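Local coordinates for protein phosphoribosylamine--glycine ligase (Thermotoga maritima, PDB 1VKZ) that catalyses the ATP-dependent joining of glycine to 5-phosphoribosylamine, giving glycinamide ribonucleotide in the second step of de novo purine biosynthesis, at residues V209-V214 with E296-L301; N302-V307 with E323-A328; R120-E125 with I188-A193; G105-A110 with V145-G150; K344-T349 with L368-G373. All blocks are in the same frame, centred on the assembly; numbering follows the deposited sequence.

Contact 1: residues V209-V214 with E296-L301; sequences VILPFV and EVIVTL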
# COMPACT_ATOMS: atom_id res chain seq x y z
N VAL A 209 9.86 12.04 6.53
CA VAL A 209 10.78 11.91 5.41
C VAL A 209 10.01 11.25 4.30
O VAL A 209 9.29 10.29 4.53
CB VAL A 209 12.10 11.15 5.75
CG1 VAL A 209 12.59 11.57 7.12
CG2 VAL A 209 11.97 9.65 5.70
N ILE A 210 10.14 11.78 3.10
CA ILE A 210 9.49 11.19 1.92
C ILE A 210 10.37 10.08 1.37
O ILE A 210 11.56 10.25 1.21
CB ILE A 210 9.22 12.25 0.85
CG1 ILE A 210 8.22 13.26 1.38
CG2 ILE A 210 8.64 11.58 -0.39
CD1 ILE A 210 7.88 14.34 0.45
N LEU A 211 9.78 8.93 1.08
CA LEU A 211 10.51 7.82 0.54
C LEU A 211 10.66 7.90 -1.00
O LEU A 211 9.96 8.66 -1.66
CB LEU A 211 9.81 6.54 0.97
CG LEU A 211 9.91 6.37 2.48
CD1 LEU A 211 9.03 5.24 3.00
CD2 LEU A 211 11.36 6.15 2.85
N PRO A 212 11.58 7.14 -1.57
CA PRO A 212 11.74 7.11 -2.98
C PRO A 212 10.41 6.86 -3.68
O PRO A 212 9.67 5.96 -3.29
CB PRO A 212 12.65 5.90 -3.19
CG PRO A 212 13.42 5.82 -2.03
CD PRO A 212 12.55 6.25 -0.91
N PHE A 213 10.14 7.62 -4.72
CA PHE A 213 8.94 7.42 -5.54
C PHE A 213 9.11 6.20 -6.44
O PHE A 213 10.19 5.97 -7.02
CB PHE A 213 8.61 8.68 -6.36
CG PHE A 213 8.31 9.87 -5.51
CD1 PHE A 213 9.33 10.62 -4.95
CD2 PHE A 213 7.01 10.21 -5.21
CE1 PHE A 213 9.05 11.73 -4.13
CE2 PHE A 213 6.73 11.32 -4.37
CZ PHE A 213 7.74 12.05 -3.84
N VAL A 214 8.06 5.39 -6.53
CA VAL A 214 8.10 4.15 -7.28
C VAL A 214 6.89 4.12 -8.20
O VAL A 214 5.94 4.83 -7.97
CB VAL A 214 8.20 2.90 -6.34
CG1 VAL A 214 9.29 3.09 -5.34
CG2 VAL A 214 6.95 2.64 -5.62
N GLU A 296 8.49 -3.32 -1.20
CA GLU A 296 9.54 -4.22 -1.74
C GLU A 296 10.58 -3.39 -2.48
O GLU A 296 11.76 -3.56 -2.27
CB GLU A 296 8.92 -5.25 -2.71
CG GLU A 296 8.10 -6.35 -2.04
CD GLU A 296 6.64 -6.02 -1.75
OE1 GLU A 296 6.26 -4.86 -1.43
OE2 GLU A 296 5.85 -6.98 -1.80
N VAL A 297 10.13 -2.48 -3.33
CA VAL A 297 11.05 -1.70 -4.14
C VAL A 297 11.82 -0.68 -3.30
O VAL A 297 13.02 -0.56 -3.43
CB VAL A 297 10.32 -1.02 -5.31
CG1 VAL A 297 11.27 -0.16 -6.11
CG2 VAL A 297 9.77 -2.06 -6.21
N ILE A 298 11.10 0.06 -2.49
CA ILE A 298 11.67 1.10 -1.65
C ILE A 298 12.73 0.49 -0.76
O ILE A 298 13.84 0.97 -0.69
CB ILE A 298 10.55 1.79 -0.80
CG1 ILE A 298 9.62 2.62 -1.70
CG2 ILE A 298 11.16 2.68 0.29
CD1 ILE A 298 8.17 2.97 -1.08
N VAL A 299 12.37 -0.58 -0.08
CA VAL A 299 13.29 -1.30 0.81
C VAL A 299 14.55 -1.80 0.08
O VAL A 299 15.65 -1.70 0.59
CB VAL A 299 12.55 -2.48 1.48
CG1 VAL A 299 13.48 -3.38 2.22
CG2 VAL A 299 11.47 -1.95 2.44
N THR A 300 14.36 -2.33 -1.12
CA THR A 300 15.48 -2.85 -1.88
C THR A 300 16.35 -1.72 -2.33
O THR A 300 17.50 -1.93 -2.60
CB THR A 300 15.03 -3.67 -3.10
OG1 THR A 300 14.18 -4.73 -2.68
CG2 THR A 300 16.19 -4.40 -3.74
N LEU A 301 15.81 -0.50 -2.41
CA LEU A 301 16.62 0.65 -2.84
C LEU A 301 17.57 1.19 -1.77
O LEU A 301 18.56 1.81 -2.11
CB LEU A 301 15.74 1.79 -3.35
CG LEU A 301 15.09 1.56 -4.71
CD1 LEU A 301 14.04 2.63 -4.99
CD2 LEU A 301 16.13 1.51 -5.82
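Ile298 reaches out from helix 294-301 and lies across the turn made by Leu211, Pro212 and Val214, in the loop after strand 207-210 of the ATP-grasp region. Its CG1 comes up against CG1 of Val214 at 3.7 Å, the two side chains standing at about a right angle, and also meets the Pro212 carbonyl. CG2 covers CD of Pro212, 4.0 Å away, and CB of Leu211. The chi1 of Ile298, -69°, sets CG1 anti to its carbonyl carbon and CG2 anti to the backbone N, which points CG1 at Val214 and CG2 at the Pro212 ring and Leu211. Val297 and Val214 run past each other in opposite senses with their CG1 methyls 3.9 Å apart. One helical turn on, Leu301 lays CD1 against CB of Pro212 at 4.0 Å. Met200 of strand 195-204 also touches Ile298, while Ala328 covers Val297 and Leu301, so the helix is wedged between two sheets. Within the helix, Thr300 OG1 donates to Glu296 O at 2.7 Å. Every touching residue is buried, and the segments meet through aliphatic groups with the Pro212 carbonyl among them, which implies cohesion through shape and exclusion of water.

Contact 2: residues N302-V307 with E323-A328; sequences NPEGFV and EPRGFA
The guanidinium of Arg325 has the start of helix 303-315 along one border: Asn302 CA lies in its plane at the edge, and Pro303 CD is near that plane, 4.1 Å from NH2. Asn302 OD1 and Glu304 OE1 approach obliquely. The amide of Asn302 is turned 47° from the guanidinium, with OD1 2.9 Å from NH2. By contrast, the carboxylate of Glu304 is almost parallel to the guanidinium, 9° between planes, yet its OE1 stands well out of the guanidinium plane, 3.8 Å from NH2. This long salt bridge therefore acts through charge alone, with no N-H directed at the oxygen. Bends at chi2 and chi3 fold Arg325 back over Asn302.

The other end of the amide faces the backbone of the 323-328 segment, where ND2 makes a weak hydrogen bond to Glu323 O at 3.1 Å. With CG anti to the backbone N (chi1 -170°), Asn302 also brings OD1 over the first helical turn, and Gly305 N donates to it at 3.1 Å from above the carbonyl plane. With an alanine in place of Asn302, Gly305 N would probably lose its side-chain acceptor and Glu323 O its weak amide donor. Trp32 and Ala33 of helix 25-36 pack on Pro303. An asparagine N-cap followed by proline at the first helical position is a classic helix start, here joined to the loop leading into strand 327-334.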
# COMPACT_ATOMS: atom_id res chain seq x y z
N ASN A 302 17.25 0.97 -0.49
CA ASN A 302 18.16 1.33 0.63
C ASN A 302 17.72 0.74 1.97
O ASN A 302 17.14 1.45 2.77
CB ASN A 302 18.24 2.85 0.82
CG ASN A 302 19.32 3.25 1.80
OD1 ASN A 302 19.99 2.38 2.35
ND2 ASN A 302 19.50 4.54 2.01
N PRO A 303 18.01 -0.53 2.22
CA PRO A 303 17.54 -1.21 3.42
C PRO A 303 17.96 -0.54 4.72
O PRO A 303 17.17 -0.43 5.66
CB PRO A 303 18.21 -2.58 3.32
CG PRO A 303 18.46 -2.76 1.91
CD PRO A 303 18.82 -1.42 1.39
N GLU A 304 19.21 -0.10 4.74
CA GLU A 304 19.80 0.68 5.81
C GLU A 304 19.00 1.93 6.16
O GLU A 304 18.68 2.17 7.33
CB GLU A 304 21.19 1.14 5.38
CG GLU A 304 22.30 0.11 5.44
CD GLU A 304 23.69 0.73 5.22
OE1 GLU A 304 23.84 1.63 4.36
OE2 GLU A 304 24.65 0.32 5.92
N GLY A 305 18.73 2.73 5.14
CA GLY A 305 18.14 4.04 5.31
C GLY A 305 16.68 3.95 5.70
O GLY A 305 16.20 4.72 6.52
N PHE A 306 15.98 2.99 5.12
CA PHE A 306 14.61 2.72 5.54
C PHE A 306 14.59 2.37 7.03
O PHE A 306 13.95 3.05 7.83
CB PHE A 306 13.97 1.61 4.69
CG PHE A 306 12.60 1.23 5.14
CD1 PHE A 306 11.51 1.98 4.76
CD2 PHE A 306 12.40 0.14 5.96
CE1 PHE A 306 10.23 1.65 5.19
CE2 PHE A 306 11.14 -0.19 6.39
CZ PHE A 306 10.04 0.59 5.99
N VAL A 307 15.33 1.34 7.40
CA VAL A 307 15.45 0.92 8.80
C VAL A 307 15.78 2.07 9.73
O VAL A 307 15.15 2.23 10.76
CB VAL A 307 16.50 -0.19 8.99
CG1 VAL A 307 16.87 -0.35 10.47
CG2 VAL A 307 15.97 -1.48 8.47
N GLU A 323 17.79 7.95 0.71
CA GLU A 323 18.30 8.07 -0.64
C GLU A 323 18.33 6.70 -1.29
O GLU A 323 18.87 5.75 -0.74
CB GLU A 323 19.72 8.66 -0.63
CG GLU A 323 19.96 9.86 0.30
CD GLU A 323 19.52 11.20 -0.29
OE1 GLU A 323 18.40 11.27 -0.87
OE2 GLU A 323 20.30 12.19 -0.15
N PRO A 324 17.77 6.58 -2.49
CA PRO A 324 17.83 5.32 -3.22
C PRO A 324 19.19 5.06 -3.85
O PRO A 324 19.82 5.97 -4.42
CB PRO A 324 16.80 5.52 -4.31
CG PRO A 324 16.77 7.01 -4.55
CD PRO A 324 17.05 7.62 -3.24
N ARG A 325 19.65 3.81 -3.74
CA ARG A 325 20.86 3.39 -4.43
C ARG A 325 20.48 2.50 -5.60
O ARG A 325 19.95 1.43 -5.44
CB ARG A 325 21.82 2.68 -3.47
CG ARG A 325 22.61 3.63 -2.55
CD ARG A 325 21.92 3.95 -1.22
NE ARG A 325 21.63 2.76 -0.41
CZ ARG A 325 22.54 2.07 0.29
NH1 ARG A 325 23.83 2.41 0.30
NH2 ARG A 325 22.15 1.00 0.99
N GLY A 326 20.75 2.97 -6.80
CA GLY A 326 20.49 2.19 -7.99
C GLY A 326 19.01 2.16 -8.27
O GLY A 326 18.31 3.06 -7.88
N PHE A 327 18.58 1.11 -8.97
CA PHE A 327 17.19 0.91 -9.33
C PHE A 327 16.73 -0.47 -8.87
O PHE A 327 17.49 -1.43 -8.87
CB PHE A 327 17.03 1.01 -10.84
CG PHE A 327 17.28 2.39 -11.40
CD1 PHE A 327 18.55 2.79 -11.77
CD2 PHE A 327 16.23 3.27 -11.61
CE1 PHE A 327 18.77 4.05 -12.32
CE2 PHE A 327 16.45 4.54 -12.13
CZ PHE A 327 17.72 4.93 -12.49
N ALA A 328 15.48 -0.55 -8.47
CA ALA A 328 14.86 -1.82 -8.10
C ALA A 328 13.61 -2.08 -8.98
O ALA A 328 12.87 -1.15 -9.32
CB ALA A 328 14.51 -1.82 -6.62

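Contact 3: residues R120-E125 with I188-A193; sequences RTARFE and IDEFLA
Extended beyond CG, which stands anti to the backbone N (chi1 163°), Glu190 carries its carboxylate back to Arg123, where OE1 accepts from Arg123 N at 3.2 Å from above the carboxylate plane. The same two residues are tied through the main chain, Glu190 N donating to Arg123 O at 2.7 Å. Arg123 bends at chi3 (31°), bringing one face of its guanidinium over Glu190 CB; the planes of the two charged groups are 68° apart, and their salt bridge is long, NH2 to OE2 4.0 Å.

Farther along, Phe124 and Asp189 form a non-hydrogen-bonded antiparallel pair and Glu125 and Ile188 a hydrogen-bonded one, with Ile188 N to Glu125 O at 2.8 Å. Through this pairing strand 124-127 forms one edge of the four-stranded sheet in the ATP-grasp region; the 188-193 segment belongs to the predicted ATP-binding range. Ala122 fits its CB against Leu192 CD1 at 3.7 Å and beside Asp189 OD1, 3.4 Å away. The Asp189 carboxylate has its charged partners outside the two segments, Lys111 and Lys147, while Glu125 pairs with Lys139. Main-chain bonds thus carry the pairing of the strands, and the long Arg123-Glu190 ion pair, on the more exposed side, probably adds only weakly.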
# COMPACT_ATOMS: atom_id res chain seq x y z
N ARG A 120 -5.38 20.11 -1.05
CA ARG A 120 -5.89 20.17 -2.40
C ARG A 120 -6.43 18.81 -2.78
O ARG A 120 -5.72 17.82 -2.77
CB ARG A 120 -4.81 20.63 -3.37
CG ARG A 120 -5.31 20.82 -4.80
CD ARG A 120 -4.22 21.23 -5.81
NE ARG A 120 -3.41 22.37 -5.35
CZ ARG A 120 -2.29 22.29 -4.64
NH1 ARG A 120 -1.79 21.13 -4.26
NH2 ARG A 120 -1.65 23.40 -4.29
N THR A 121 -7.72 18.78 -3.08
CA THR A 121 -8.38 17.55 -3.43
C THR A 121 -9.51 17.87 -4.39
O THR A 121 -9.87 19.01 -4.54
CB THR A 121 -8.86 16.84 -2.12
OG1 THR A 121 -9.34 15.54 -2.42
CG2 THR A 121 -10.04 17.54 -1.47
N ALA A 122 -10.04 16.85 -5.03
CA ALA A 122 -11.12 17.02 -5.96
C ALA A 122 -12.35 17.47 -5.25
O ALA A 122 -12.58 17.12 -4.10
CB ALA A 122 -11.42 15.71 -6.68
N ARG A 123 -13.16 18.25 -5.95
CA ARG A 123 -14.49 18.62 -5.50
C ARG A 123 -15.31 17.34 -5.36
O ARG A 123 -15.09 16.38 -6.08
CB ARG A 123 -15.10 19.58 -6.52
CG ARG A 123 -16.01 20.63 -5.94
CD ARG A 123 -16.53 21.63 -7.00
NE ARG A 123 -16.67 20.99 -8.32
CZ ARG A 123 -17.64 20.13 -8.67
NH1 ARG A 123 -18.59 19.75 -7.81
NH2 ARG A 123 -17.64 19.62 -9.90
N PHE A 124 -16.24 17.34 -4.42
CA PHE A 124 -16.92 16.11 -4.00
C PHE A 124 -18.24 16.42 -3.32
O PHE A 124 -18.40 17.48 -2.76
CB PHE A 124 -16.03 15.36 -2.98
CG PHE A 124 -15.96 16.03 -1.63
CD1 PHE A 124 -15.05 17.05 -1.39
CD2 PHE A 124 -16.86 15.70 -0.62
CE1 PHE A 124 -15.04 17.71 -0.14
CE2 PHE A 124 -16.83 16.35 0.59
CZ PHE A 124 -15.93 17.37 0.81
N GLU A 125 -19.14 15.45 -3.33
CA GLU A 125 -20.32 15.47 -2.45
C GLU A 125 -20.39 14.14 -1.73
O GLU A 125 -19.73 13.18 -2.12
CB GLU A 125 -21.61 15.66 -3.25
CG GLU A 125 -21.71 16.94 -4.08
CD GLU A 125 -22.01 18.18 -3.26
OE1 GLU A 125 -21.99 18.13 -2.00
OE2 GLU A 125 -22.27 19.24 -3.88
N ILE A 188 -18.73 11.27 -3.98
CA ILE A 188 -18.77 11.47 -5.40
C ILE A 188 -17.64 12.45 -5.63
O ILE A 188 -17.63 13.52 -5.06
CB ILE A 188 -20.12 12.02 -5.82
CG1 ILE A 188 -21.24 11.25 -5.08
CG2 ILE A 188 -20.26 11.93 -7.34
CD1 ILE A 188 -22.63 11.83 -5.19
N ASP A 189 -16.65 12.05 -6.41
CA ASP A 189 -15.47 12.86 -6.59
C ASP A 189 -15.45 13.37 -8.02
O ASP A 189 -15.77 12.67 -8.98
CB ASP A 189 -14.22 12.02 -6.30
CG ASP A 189 -13.22 12.71 -5.32
OD1 ASP A 189 -13.55 13.79 -4.80
OD2 ASP A 189 -12.08 12.23 -5.04
N GLU A 190 -15.10 14.63 -8.16
CA GLU A 190 -14.86 15.20 -9.46
C GLU A 190 -13.66 14.47 -10.04
O GLU A 190 -12.60 14.46 -9.43
CB GLU A 190 -14.58 16.69 -9.27
CG GLU A 190 -13.94 17.38 -10.44
CD GLU A 190 -13.39 18.74 -10.05
OE1 GLU A 190 -12.59 18.84 -9.04
OE2 GLU A 190 -13.76 19.70 -10.77
N PHE A 191 -13.84 13.87 -11.22
CA PHE A 191 -12.75 13.17 -11.90
C PHE A 191 -11.75 14.18 -12.37
O PHE A 191 -12.14 15.23 -12.85
CB PHE A 191 -13.25 12.39 -13.08
CG PHE A 191 -12.18 11.61 -13.80
CD1 PHE A 191 -11.66 10.45 -13.24
CD2 PHE A 191 -11.73 12.03 -15.07
CE1 PHE A 191 -10.66 9.71 -13.93
CE2 PHE A 191 -10.75 11.30 -15.77
CZ PHE A 191 -10.23 10.14 -15.20
N LEU A 192 -10.48 13.84 -12.16
CA LEU A 192 -9.33 14.67 -12.49
C LEU A 192 -8.51 14.03 -13.61
O LEU A 192 -7.92 12.96 -13.43
CB LEU A 192 -8.45 14.84 -11.25
CG LEU A 192 -9.13 15.60 -10.11
CD1 LEU A 192 -8.31 15.62 -8.77
CD2 LEU A 192 -9.46 17.00 -10.56
N ALA A 193 -8.49 14.66 -14.77
CA ALA A 193 -7.50 14.31 -15.75
C ALA A 193 -6.13 14.42 -15.09
O ALA A 193 -5.89 15.32 -14.27
CB ALA A 193 -7.59 15.23 -16.91

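Contact 4: residues G105-A110 with V145-G150; sequences GSKVYA and VIKADG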
# COMPACT_ATOMS: atom_id res chain seq x y z
N GLY A 105 -9.68 4.95 6.77
CA GLY A 105 -10.86 4.11 7.04
C GLY A 105 -12.22 4.66 6.61
O GLY A 105 -13.14 3.89 6.38
N SER A 106 -12.33 5.97 6.59
CA SER A 106 -13.50 6.69 6.18
C SER A 106 -13.11 7.70 5.11
O SER A 106 -12.56 8.77 5.42
CB SER A 106 -14.08 7.45 7.36
OG SER A 106 -15.21 8.22 6.96
N LYS A 107 -13.39 7.35 3.86
CA LYS A 107 -13.11 8.23 2.76
C LYS A 107 -13.92 9.53 2.86
O LYS A 107 -13.47 10.55 2.39
CB LYS A 107 -13.33 7.50 1.45
CG LYS A 107 -12.22 6.55 1.11
CD LYS A 107 -12.35 5.96 -0.31
CE LYS A 107 -11.22 4.96 -0.63
NZ LYS A 107 -9.95 5.70 -0.89
N VAL A 108 -15.08 9.49 3.50
CA VAL A 108 -15.84 10.70 3.76
C VAL A 108 -15.15 11.59 4.77
O VAL A 108 -15.03 12.80 4.55
CB VAL A 108 -17.21 10.40 4.30
CG1 VAL A 108 -17.96 11.70 4.57
CG2 VAL A 108 -17.98 9.53 3.30
N TYR A 109 -14.73 11.02 5.91
CA TYR A 109 -13.98 11.79 6.87
C TYR A 109 -12.78 12.42 6.20
O TYR A 109 -12.49 13.58 6.46
CB TYR A 109 -13.55 10.96 8.07
CG TYR A 109 -12.60 11.69 9.01
CD1 TYR A 109 -13.08 12.53 10.00
CD2 TYR A 109 -11.23 11.54 8.90
CE1 TYR A 109 -12.22 13.19 10.88
CE2 TYR A 109 -10.36 12.20 9.76
CZ TYR A 109 -10.87 13.01 10.73
OH TYR A 109 -10.03 13.67 11.58
N ALA A 110 -12.09 11.68 5.33
CA ALA A 110 -10.85 12.17 4.76
C ALA A 110 -11.11 13.42 3.98
O ALA A 110 -10.35 14.39 4.06
CB ALA A 110 -10.18 11.10 3.90
N VAL A 145 -16.77 9.35 -10.56
CA VAL A 145 -16.01 8.61 -9.58
C VAL A 145 -16.82 8.50 -8.30
O VAL A 145 -17.18 9.51 -7.70
CB VAL A 145 -14.68 9.28 -9.26
CG1 VAL A 145 -13.82 8.35 -8.39
CG2 VAL A 145 -13.98 9.67 -10.53
N ILE A 146 -17.12 7.28 -7.93
CA ILE A 146 -17.84 6.97 -6.70
C ILE A 146 -16.88 6.20 -5.83
O ILE A 146 -16.21 5.31 -6.32
CB ILE A 146 -19.07 6.09 -7.01
CG1 ILE A 146 -20.09 6.86 -7.87
CG2 ILE A 146 -19.71 5.56 -5.77
CD1 ILE A 146 -20.82 8.01 -7.16
N LYS A 147 -16.81 6.55 -4.56
CA LYS A 147 -15.91 5.91 -3.63
C LYS A 147 -16.64 5.52 -2.37
O LYS A 147 -17.24 6.35 -1.70
CB LYS A 147 -14.78 6.87 -3.25
CG LYS A 147 -14.14 7.60 -4.40
CD LYS A 147 -12.78 8.15 -3.97
CE LYS A 147 -12.67 9.63 -4.27
NZ LYS A 147 -11.30 10.20 -4.01
N ALA A 148 -16.57 4.24 -2.04
CA ALA A 148 -17.08 3.74 -0.77
C ALA A 148 -16.43 4.40 0.43
O ALA A 148 -15.23 4.50 0.50
CB ALA A 148 -16.86 2.26 -0.70
N ASP A 149 -17.23 4.85 1.39
CA ASP A 149 -16.65 5.44 2.60
C ASP A 149 -15.66 4.50 3.26
O ASP A 149 -14.55 4.90 3.59
CB ASP A 149 -17.72 5.82 3.64
CG ASP A 149 -17.12 6.56 4.87
OD1 ASP A 149 -16.07 7.21 4.71
OD2 ASP A 149 -17.61 6.57 6.01
N GLY A 150 -16.08 3.25 3.47
CA GLY A 150 -15.30 2.30 4.22
C GLY A 150 -14.30 1.54 3.39
O GLY A 150 -14.20 1.70 2.17
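Asp149 and Ser106 meet at the N terminus of helix 107-116, joining an N-cap to the end of strand 144-148 in the ATP-grasp region. The tight part of the contact centres on Asp149. Its CG is anti to the backbone N (chi1 -175°), which turns the carboxylate onto the opening helical turn. OD1 takes two bonds, one from Ser106 OG at 2.6 Å on its syn lone pair and one from Val108 N at 2.8 Å, arriving from above the carboxylate plane. Ser106 OG in turn accepts from Tyr109 N at 3.0 Å, so one hydroxyl links helix and aspartate. The Val108 side chain crosses Asp149 at about a right angle, its CG2 3.3 Å from OD1. An alanine in place of Asp149 would remove the OD1 acceptor and would probably leave Val108 N without its partner and the Ser106 hydroxyl freer to turn. The Lys107 methylenes also pack closely, CD lying 3.3 Å from Ala148 O and 3.9 Å from Lys147 CB.

The looser side is where Gly150 CA touches Gly105 O at 3.4 Å through a C-H...O contact, and where the end of Lys107 leads away. Both ammonium groups look beyond the contact: Lys107 pairs with Glu285, a predicted magnesium ligand, and Lys147 with Asp189, so acidic partners probably offset their like charges. Between the two parts, Lys107 N points almost straight at Asp149 O, 2.7 Å away, in the carbonyl plane and on a lone pair.

Contact 5: residues K344-T349 with L368-G373; sequences KGKEIT and LVTNGG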
# COMPACT_ATOMS: atom_id res chain seq x y z
N LYS A 344 -4.94 -22.04 -5.24
CA LYS A 344 -3.94 -22.32 -4.22
C LYS A 344 -3.37 -23.74 -4.34
O LYS A 344 -3.77 -24.52 -5.20
CB LYS A 344 -4.60 -22.13 -2.85
CG LYS A 344 -5.41 -20.84 -2.74
CD LYS A 344 -5.60 -20.44 -1.26
CE LYS A 344 -5.54 -18.92 -1.07
NZ LYS A 344 -5.33 -18.53 0.37
N GLY A 345 -2.39 -24.02 -3.49
CA GLY A 345 -1.90 -25.37 -3.29
C GLY A 345 -0.95 -25.89 -4.34
O GLY A 345 -0.61 -27.08 -4.31
N LYS A 346 -0.53 -25.04 -5.28
CA LYS A 346 0.34 -25.48 -6.38
C LYS A 346 1.80 -25.42 -5.94
O LYS A 346 2.17 -24.54 -5.17
CB LYS A 346 0.10 -24.61 -7.62
CG LYS A 346 -1.37 -24.56 -8.11
CD LYS A 346 -1.76 -25.79 -8.96
CE LYS A 346 -3.28 -26.03 -9.00
NZ LYS A 346 -3.83 -26.76 -7.80
N GLU A 347 2.62 -26.35 -6.42
CA GLU A 347 3.99 -26.51 -5.89
C GLU A 347 4.99 -25.54 -6.53
O GLU A 347 5.05 -25.41 -7.74
CB GLU A 347 4.46 -27.97 -6.03
CG GLU A 347 5.77 -28.25 -5.29
CD GLU A 347 6.19 -29.70 -5.39
OE1 GLU A 347 5.31 -30.58 -5.55
OE2 GLU A 347 7.41 -29.96 -5.28
N ILE A 348 5.78 -24.87 -5.69
CA ILE A 348 6.69 -23.83 -6.13
C ILE A 348 8.14 -24.29 -6.16
O ILE A 348 8.70 -24.65 -5.14
CB ILE A 348 6.59 -22.59 -5.21
CG1 ILE A 348 5.15 -22.05 -5.18
CG2 ILE A 348 7.57 -21.52 -5.63
CD1 ILE A 348 4.81 -21.37 -3.88
N THR A 349 8.74 -24.25 -7.33
CA THR A 349 10.17 -24.49 -7.48
C THR A 349 10.89 -23.15 -7.51
O THR A 349 10.50 -22.23 -8.22
CB THR A 349 10.47 -25.35 -8.71
OG1 THR A 349 10.33 -26.73 -8.37
CG2 THR A 349 11.94 -25.23 -9.10
N LEU A 368 6.93 -26.25 -0.70
CA LEU A 368 6.46 -24.91 -0.81
C LEU A 368 5.27 -24.96 -1.79
O LEU A 368 5.37 -25.57 -2.85
CB LEU A 368 7.62 -24.03 -1.29
CG LEU A 368 7.50 -22.52 -1.15
CD1 LEU A 368 6.95 -22.10 0.23
CD2 LEU A 368 8.87 -21.94 -1.43
N VAL A 369 4.15 -24.35 -1.39
CA VAL A 369 2.92 -24.32 -2.19
C VAL A 369 2.30 -22.91 -2.23
O VAL A 369 2.51 -22.11 -1.30
CB VAL A 369 1.87 -25.34 -1.66
CG1 VAL A 369 2.52 -26.71 -1.44
CG2 VAL A 369 1.23 -24.87 -0.39
N THR A 370 1.57 -22.57 -3.30
CA THR A 370 0.92 -21.25 -3.37
C THR A 370 -0.20 -21.20 -2.37
O THR A 370 -0.84 -22.21 -2.11
CB THR A 370 0.35 -20.92 -4.77
OG1 THR A 370 -0.55 -21.95 -5.20
CG2 THR A 370 1.43 -20.88 -5.84
N ASN A 371 -0.46 -20.01 -1.83
CA ASN A 371 -1.45 -19.83 -0.78
C ASN A 371 -1.80 -18.36 -0.67
O ASN A 371 -1.64 -17.73 0.37
CB ASN A 371 -0.91 -20.36 0.56
CG ASN A 371 -1.98 -20.44 1.64
OD1 ASN A 371 -2.96 -21.17 1.51
ND2 ASN A 371 -1.78 -19.69 2.73
N GLY A 372 -2.29 -17.79 -1.76
CA GLY A 372 -2.68 -16.39 -1.80
C GLY A 372 -2.63 -15.91 -3.22
O GLY A 372 -2.04 -16.56 -4.11
N GLY A 373 -3.23 -14.75 -3.46
CA GLY A 373 -3.32 -14.21 -4.82
C GLY A 373 -1.97 -13.91 -5.43
O GLY A 373 -1.66 -14.34 -6.53
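Backbone hydrogen bonds link Lys344-Thr349 to Leu368-Gly373 at three points. Gly345 N donates to Thr370 O at 2.8 Å, Thr370 N returns a bond to Lys346 O at 2.8 Å, and Ile348 N reaches Leu368 O at 3.0 Å. Glu347 and Val369 lie between these as a single bridged pair. C-H...O contacts add to them, Val369 CA to Lys346 O and Glu347 CA to Leu368 O.

One side-chain hydrogen bond joins the set: Lys346 N donates to Thr370 OG1 at 3.1 Å. The hydroxyl can accept there because chi1 of Thr370 (55°) places OG1 between its backbone N and carbonyl carbon, and CG2 is left to face Ile348. Thr370 thus binds the opposite segment through its N, O and OG1 together.

The apolar share belongs to Ile348, whose CD1 bears on Leu368 CG at 4.0 Å, lies over the Val369-Thr370 peptide and comes within 3.9 Å of Thr370 CG2. Val361, Val375 and Phe401 close round it, burying the isoleucine. At the exposed end, Lys344 lays its aliphatic chain along the turn, with CE 3.5 Å from Gly372 N and NZ 3.7 Å from Asn371 OD1.

Gly345 has positive phi (79°) where the first segment turns. Strand 367-370 pairs on its other side with strand 356-364, so the irregular 344-349 segment lies along the outer edge of the antiparallel sheet in the C domain, an extended loop docked on an edge strand.

Overall arrangement
From the N terminus, the first segments reached are 105-110, which contact 4 joins to 145-150, and 120-125, which contact 3 joins to 188-193. Their segments alternate, so the two loops cross, and neighbouring strands 144-148 and 186-190 unite them in one sheet. Contacts 1, 2 and 5 follow in series after this crossed pair. Contact 1 brings helix 294-301 against the turn after strand 207-210. Contact 2 closes the short loop carrying helix 303-315 and touches contact 1, Leu301 O lying 2.8 Å from Arg325 N. Contact 5 closes the loop carrying strand 356-364, on the far edge of the sheet that strand 327-334 enters, its centre about 41 Å from that of contact 3.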